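Local coordinates for ABC transporter substrate-binding protein (Rhizobium radiobacter, PDB 6TFX) that binds the opine mannopinic acid as the periplasmic solute-binding component of an ABC transporter that imports mannityl-opines, at residues Gln372-Asp377 with Val382-Ala387; Tyr394-Phe399 with Glu443-Ile448. All coordinates share one frame; numbering follows the deposited sequence.

Interaction 1: Gln372-Asp377 with Val382-Ala387; sequences QMIRKD and VLYGAA. With N72 ((2~{R})-2-[[(3~{R},4~{R},5~{S})-3,4,5,6-tetrakis(oxidanyl)-2-oxidanylidene-hexyl]amino]pentanedioic acid), chain C.
In the opine pocket of this periplasmic binding protein, Arg-375 and Tyr-384 form a relay that ends on a carboxylate of the bound ligand, where segment 372-377 meets strand 381-386. Arg-375 NH2 gives a hydrogen bond of 2.9 Å to Tyr-384 OH, lying close to the guanidinium plane with an N-H...O angle of 151°. The phenol in turn donates to N72 OE2 at 2.6 Å, the carboxylate oxygen sitting in plane at the edge of the ring. The hydroxyl is thus gripped twice, as acceptor and as donor, and the arginine behind it should strengthen the phenol as a donor to the ligand. The guanidinium is held by a second bond, NH1 to His-371 ND1, and His-371 NE2 binds N72 directly, consistent with a second-shell role for Arg-375 in orienting two ligand-binding side chains.

Beside this polar chain the packing is apolar. With CG1 of Ile-374 between the backbone N and the carbonyl carbon (chi1 62°) and the chain extended beyond it, CD1 reaches the edge of the tyrosine ring, 3.7 Å from Tyr-384 CD1. The side chains of Ile-374 and Tyr-384 cross at about a right angle. The same methyl also meets Val-382, two residues earlier on the strand, with Ile-374 CD1 3.9 Å from Val-382 CG1.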
loop_
_atom_site.group_PDB
_atom_site.type_symbol
_atom_site.label_atom_id
_atom_site.label_comp_id
_atom_site.label_asym_id
_atom_site.label_seq_id
_atom_site.Cartn_x
_atom_site.Cartn_y
_atom_site.Cartn_z
ATOM N N GLN A 372 10.831 3.686 -8.733
ATOM C CA GLN A 372 12.173 4.227 -8.482
ATOM C C GLN A 372 12.303 5.617 -9.129
ATOM O O GLN A 372 12.851 6.524 -8.516
ATOM C CB GLN A 372 13.215 3.268 -9.074
ATOM C CG GLN A 372 14.644 3.620 -8.702
ATOM C CD GLN A 372 15.610 2.639 -9.308
ATOM O OE1 GLN A 372 16.110 2.848 -10.411
ATOM N NE2 GLN A 372 15.895 1.547 -8.605
ATOM N N MET A 373 11.807 5.775 -10.375
ATOM C CA MET A 373 11.904 7.045 -11.105
ATOM C C MET A 373 11.176 8.171 -10.420
ATOM O O MET A 373 11.736 9.249 -10.264
ATOM C CB MET A 373 11.394 6.907 -12.538
ATOM C CG MET A 373 12.308 6.085 -13.399
ATOM S SD MET A 373 11.709 6.118 -15.114
ATOM C CE MET A 373 12.104 7.742 -15.593
ATOM N N ILE A 374 9.944 7.932 -9.961
ATOM C CA ILE A 374 9.197 9.031 -9.323
ATOM C C ILE A 374 9.846 9.482 -8.026
ATOM O O ILE A 374 9.717 10.645 -7.651
ATOM C CB ILE A 374 7.714 8.652 -9.156
ATOM C CG1 ILE A 374 7.560 7.410 -8.241
ATOM C CG2 ILE A 374 7.078 8.416 -10.551
ATOM C CD1 ILE A 374 6.081 6.991 -8.051
ATOM N N ARG A 375 10.564 8.567 -7.356
ATOM C CA ARG A 375 11.266 8.868 -6.097
ATOM C C ARG A 375 12.608 9.593 -6.345
ATOM O O ARG A 375 13.326 9.898 -5.394
ATOM C CB ARG A 375 11.433 7.586 -5.266
ATOM C CG ARG A 375 10.095 7.191 -4.634
ATOM C CD ARG A 375 10.205 5.846 -3.961
ATOM N NE ARG A 375 9.009 5.477 -3.205
ATOM C CZ ARG A 375 7.895 5.002 -3.748
ATOM N NH1 ARG A 375 7.772 4.932 -5.074
ATOM N NH2 ARG A 375 6.878 4.623 -2.973
ATOM N N LYS A 376 12.944 9.846 -7.632
ATOM C CA LYS A 376 14.104 10.632 -8.042
ATOM C C LYS A 376 13.602 11.994 -8.594
ATOM O O LYS A 376 14.393 12.761 -9.169
ATOM C CB LYS A 376 14.936 9.893 -9.097
ATOM C CG LYS A 376 15.716 8.720 -8.535
ATOM C CD LYS A 376 16.521 8.058 -9.646
ATOM C CE LYS A 376 17.386 6.925 -9.147
ATOM N NZ LYS A 376 17.977 6.154 -10.275
ATOM N N ASP A 377 12.284 12.279 -8.438
ATOM C CA ASP A 377 11.644 13.542 -8.842
ATOM C C ASP A 377 11.685 13.709 -10.361
ATOM O O ASP A 377 11.821 14.830 -10.873
ATOM C CB ASP A 377 12.354 14.731 -8.161
ATOM C CG ASP A 377 11.482 15.631 -7.342
ATOM O OD1 ASP A 377 10.232 15.486 -7.420
ATOM O OD2 ASP A 377 12.042 16.507 -6.634
ATOM N N VAL A 382 2.550 12.957 -10.789
ATOM C CA VAL A 382 2.634 11.530 -10.478
ATOM C C VAL A 382 1.244 10.999 -10.192
ATOM O O VAL A 382 0.594 11.483 -9.262
ATOM C CB VAL A 382 3.581 11.303 -9.249
ATOM C CG1 VAL A 382 3.563 9.835 -8.809
ATOM C CG2 VAL A 382 5.023 11.760 -9.548
ATOM N N LEU A 383 0.788 10.014 -10.972
ATOM C CA LEU A 383 -0.509 9.372 -10.723
ATOM C C LEU A 383 -0.155 8.165 -9.815
ATOM O O LEU A 383 0.419 7.169 -10.298
ATOM C CB LEU A 383 -1.146 8.915 -12.059
ATOM C CG LEU A 383 -2.402 8.045 -11.893
ATOM C CD1 LEU A 383 -3.503 8.814 -11.189
ATOM C CD2 LEU A 383 -2.861 7.512 -13.245
ATOM N N TYR A 384 -0.492 8.259 -8.527
ATOM C CA TYR A 384 -0.122 7.240 -7.544
ATOM C C TYR A 384 -1.423 6.766 -6.880
ATOM O O TYR A 384 -2.310 7.580 -6.586
ATOM C CB TYR A 384 0.766 7.896 -6.474
ATOM C CG TYR A 384 1.632 6.924 -5.702
ATOM C CD1 TYR A 384 2.882 6.530 -6.192
ATOM C CD2 TYR A 384 1.206 6.396 -4.480
ATOM C CE1 TYR A 384 3.691 5.649 -5.475
ATOM C CE2 TYR A 384 1.999 5.499 -3.765
ATOM C CZ TYR A 384 3.226 5.099 -4.287
ATOM O OH TYR A 384 4.063 4.276 -3.579
ATOM N N GLY A 385 -1.510 5.470 -6.605
ATOM C CA GLY A 385 -2.703 4.927 -5.958
ATOM C C GLY A 385 -2.296 4.098 -4.761
ATOM O O GLY A 385 -1.512 3.153 -4.904
ATOM N N ALA A 386 -2.810 4.433 -3.575
ATOM C CA ALA A 386 -2.408 3.680 -2.377
ATOM C C ALA A 386 -3.387 3.917 -1.248
ATOM O O ALA A 386 -4.157 4.882 -1.274
ATOM C CB ALA A 386 -1.035 4.152 -1.907
ATOM N N ALA A 387 -3.303 3.041 -0.243
ATOM C CA ALA A 387 -4.012 3.203 1.024
ATOM C C ALA A 387 -2.976 3.063 2.139
ATOM O O ALA A 387 -1.918 2.447 1.933
ATOM C CB ALA A 387 -5.119 2.161 1.204
HETATM O OAB N72 C . -6.667 1.711 -11.319
HETATM C CAF N72 C . -5.838 2.170 -10.233
HETATM C CAG N72 C . -4.594 1.293 -9.869
HETATM O OAC N72 C . -4.643 0.013 -10.412
HETATM C CAH N72 C . -4.202 1.471 -8.401
HETATM O OAM N72 C . -5.050 2.054 -7.487
HETATM C CAI N72 C . -3.674 0.521 -7.344
HETATM O OAD N72 C . -4.172 -0.783 -7.552
HETATM C CAJ N72 C . -2.193 0.690 -7.111
HETATM O OAE N72 C . -1.672 1.800 -7.391
HETATM C CAK N72 C . -1.339 -0.504 -6.599
HETATM N N N72 C . -0.880 -0.275 -5.250
HETATM C CA N72 C . 0.491 -0.128 -4.936
HETATM C C N72 C . 1.467 0.088 -6.059
HETATM O O N72 C . 1.944 1.152 -6.621
HETATM C CB N72 C . 0.647 0.797 -3.725
HETATM C CG N72 C . 1.967 1.538 -3.508
HETATM C CD N72 C . 2.257 1.840 -2.036
HETATM O OE1 N72 C . 1.836 1.085 -1.101
HETATM O OE2 N72 C . 2.941 2.851 -1.761
HETATM O OXT N72 C . 1.811 -1.076 -6.335
#

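Interaction 2: Tyr394-Phe399 with Glu443-Ile448; sequences YYLTQF and EAQKLI
Leu-396, on helix 392-400, carries this contact by itself from its side, pushing its two methyls against Ala-444, Gln-445 and Ile-448 of helix 434-450. The tight part is at Leu-396 CD2: it lies 3.8 Å from CD1 of Ile-448, where the two branched side chains meet at a slant, and 4.1 Å from CG of Gln-445, whose chain runs across the leucine at about a right angle. The other methyl is looser, with Leu-396 CD1 resting 4.2 Å from CB of Ala-444. With CG anti to the carbonyl carbon (chi1 -69°) and one methyl continuing the chain (chi2 170°), the fork opens toward the facing helix, and each methyl takes a different part of its surface. The leucine spans a wide gap, since the axes of the two segments approach only to 11.5 Å.

No hydrogen bond crosses between the segments. Gln-445 offers only its aliphatic part to Leu-396 and turns its amide elsewhere: OE1 bonds to Ser-294 OG, while NE2 is taken by the carbonyls of Gly-302 and Trp-441. Ile-425 of helix 422-430 also packs on Leu-396, making the leucine part of a three-helix junction.

Away from this buried patch, helix 434-450 turns a solvent side outward, with Glu-443 and Lys-446 exposed. With segment axes inclined at 42° and pointing broadly the same way, a single leucine fills the space between two helices of the periplasmic binding protein fold, and Ile-448 carries the packing on to the magnesium site, its side chain about 4 Å from those of Cys-418 and Cys-453.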
loop_
_atom_site.group_PDB
_atom_site.type_symbol
_atom_site.label_atom_id
_atom_site.label_comp_id
_atom_site.label_asym_id
_atom_site.label_seq_id
_atom_site.Cartn_x
_atom_site.Cartn_y
_atom_site.Cartn_z
ATOM N N TYR A 394 -1.454 9.104 8.829
ATOM C CA TYR A 394 -0.551 8.331 7.967
ATOM C C TYR A 394 -0.551 8.859 6.546
ATOM O O TYR A 394 0.508 9.234 6.038
ATOM C CB TYR A 394 -0.892 6.826 8.028
ATOM C CG TYR A 394 -0.540 6.281 9.402
ATOM C CD1 TYR A 394 0.775 5.972 9.727
ATOM C CD2 TYR A 394 -1.494 6.224 10.415
ATOM C CE1 TYR A 394 1.128 5.551 11.007
ATOM C CE2 TYR A 394 -1.153 5.804 11.708
ATOM C CZ TYR A 394 0.169 5.494 12.000
ATOM O OH TYR A 394 0.559 5.094 13.251
ATOM N N TYR A 395 -1.716 8.914 5.906
ATOM C CA TYR A 395 -1.722 9.412 4.517
ATOM C C TYR A 395 -1.237 10.848 4.472
ATOM O O TYR A 395 -0.448 11.211 3.600
ATOM C CB TYR A 395 -3.140 9.335 3.937
ATOM C CG TYR A 395 -3.157 8.891 2.490
ATOM C CD1 TYR A 395 -3.154 7.539 2.157
ATOM C CD2 TYR A 395 -3.204 9.820 1.451
ATOM C CE1 TYR A 395 -3.215 7.118 0.826
ATOM C CE2 TYR A 395 -3.260 9.407 0.113
ATOM C CZ TYR A 395 -3.267 8.053 -0.194
ATOM O OH TYR A 395 -3.304 7.638 -1.517
ATOM N N LEU A 396 -1.684 11.692 5.431
ATOM C CA LEU A 396 -1.280 13.096 5.386
ATOM C C LEU A 396 0.226 13.274 5.553
ATOM O O LEU A 396 0.843 14.055 4.834
ATOM C CB LEU A 396 -2.020 13.915 6.460
ATOM C CG LEU A 396 -3.502 14.090 6.212
ATOM C CD1 LEU A 396 -4.160 14.697 7.450
ATOM C CD2 LEU A 396 -3.782 14.992 4.960
ATOM N N THR A 397 0.809 12.603 6.550
ATOM C CA THR A 397 2.239 12.788 6.782
ATOM C C THR A 397 3.039 12.275 5.584
ATOM O O THR A 397 3.976 12.942 5.141
ATOM C CB THR A 397 2.672 12.080 8.080
ATOM O OG1 THR A 397 1.982 12.691 9.186
ATOM C CG2 THR A 397 4.182 12.137 8.286
ATOM N N GLN A 398 2.707 11.076 5.100
ATOM C CA GLN A 398 3.536 10.469 4.045
ATOM C C GLN A 398 3.456 11.160 2.690
ATOM O O GLN A 398 4.469 11.263 1.981
ATOM C CB GLN A 398 3.160 8.982 3.924
ATOM C CG GLN A 398 3.486 8.227 5.239
ATOM C CD GLN A 398 3.191 6.759 5.128
ATOM O OE1 GLN A 398 3.303 6.168 4.067
ATOM N NE2 GLN A 398 2.848 6.141 6.250
ATOM N N PHE A 399 2.254 11.597 2.314
ATOM C CA PHE A 399 2.073 12.202 0.991
ATOM C C PHE A 399 2.164 13.729 0.984
ATOM O O PHE A 399 2.424 14.296 -0.099
ATOM C CB PHE A 399 0.700 11.816 0.444
ATOM C CG PHE A 399 0.632 10.406 -0.058
ATOM C CD1 PHE A 399 1.001 10.101 -1.373
ATOM C CD2 PHE A 399 0.247 9.369 0.789
ATOM C CE1 PHE A 399 0.948 8.780 -1.843
ATOM C CE2 PHE A 399 0.235 8.036 0.334
ATOM C CZ PHE A 399 0.553 7.756 -0.991
ATOM N N GLU A 443 -8.788 20.507 8.368
ATOM C CA GLU A 443 -8.168 21.764 7.941
ATOM C C GLU A 443 -6.976 21.461 7.002
ATOM O O GLU A 443 -6.823 22.133 5.967
ATOM C CB GLU A 443 -7.725 22.574 9.157
ATOM C CG GLU A 443 -7.116 23.930 8.821
ATOM C CD GLU A 443 -6.597 24.734 10.005
ATOM O OE1 GLU A 443 -6.775 24.291 11.164
ATOM O OE2 GLU A 443 -5.986 25.803 9.771
ATOM N N ALA A 444 -6.182 20.422 7.325
ATOM C CA ALA A 444 -5.044 20.045 6.458
ATOM C C ALA A 444 -5.574 19.642 5.064
ATOM O O ALA A 444 -5.053 20.103 4.054
ATOM C CB ALA A 444 -4.277 18.891 7.086
ATOM N N GLN A 445 -6.629 18.818 5.007
ATOM C CA GLN A 445 -7.164 18.397 3.699
ATOM C C GLN A 445 -7.660 19.589 2.880
ATOM O O GLN A 445 -7.371 19.672 1.688
ATOM C CB GLN A 445 -8.281 17.366 3.891
ATOM C CG GLN A 445 -7.714 16.029 4.396
ATOM C CD GLN A 445 -8.797 15.172 5.015
ATOM O OE1 GLN A 445 -9.617 14.583 4.314
ATOM N NE2 GLN A 445 -8.812 15.108 6.348
ATOM N N LYS A 446 -8.392 20.531 3.530
ATOM C CA LYS A 446 -8.910 21.725 2.843
ATOM C C LYS A 446 -7.765 22.552 2.259
ATOM O O LYS A 446 -7.876 23.068 1.130
ATOM C CB LYS A 446 -9.741 22.578 3.803
ATOM C CG LYS A 446 -11.087 21.941 4.130
ATOM C CD LYS A 446 -11.960 22.936 4.873
ATOM C CE LYS A 446 -13.390 22.449 4.997
ATOM N NZ LYS A 446 -13.488 21.315 5.939
ATOM N N LEU A 447 -6.653 22.675 3.008
ATOM C CA LEU A 447 -5.514 23.452 2.517
ATOM C C LEU A 447 -4.860 22.768 1.337
ATOM O O LEU A 447 -4.425 23.438 0.398
ATOM C CB LEU A 447 -4.470 23.610 3.631
ATOM C CG LEU A 447 -4.864 24.548 4.777
ATOM C CD1 LEU A 447 -3.984 24.322 5.997
ATOM C CD2 LEU A 447 -4.815 26.011 4.341
ATOM N N ILE A 448 -4.722 21.433 1.404
ATOM C CA ILE A 448 -4.037 20.715 0.297
ATOM C C ILE A 448 -4.914 20.759 -0.970
ATOM O O ILE A 448 -4.409 20.962 -2.082
ATOM C CB ILE A 448 -3.738 19.261 0.729
ATOM C CG1 ILE A 448 -2.777 19.248 1.967
ATOM C CG2 ILE A 448 -3.182 18.429 -0.457
ATOM C CD1 ILE A 448 -2.813 17.959 2.782
#

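Following the chain, a type I turn from Ile-374 to Asp-377 leads within a few residues into strand 381-386, so interaction 1 closes a short helix-to-strand connection. Interaction 2 opens only after that, in series: helix 392-400 follows the strand, and 44 residues after Phe-399 the chain reaches Glu-443 in helix 434-450, which packs back on it. The two neither nest nor cross, and their centres lie about 17 Å apart, yet they touch. The Ala-386 carbonyl O is 2.9 Å from Tyr-395 OH, a probable hydrogen bond, and Tyr-384 CD2 packs 3.6 Å from Phe-399 CE1. Helix 392-400 thus bridges the ligand-binding strand to the helices beside the Cys-418 and Cys-453 metal site.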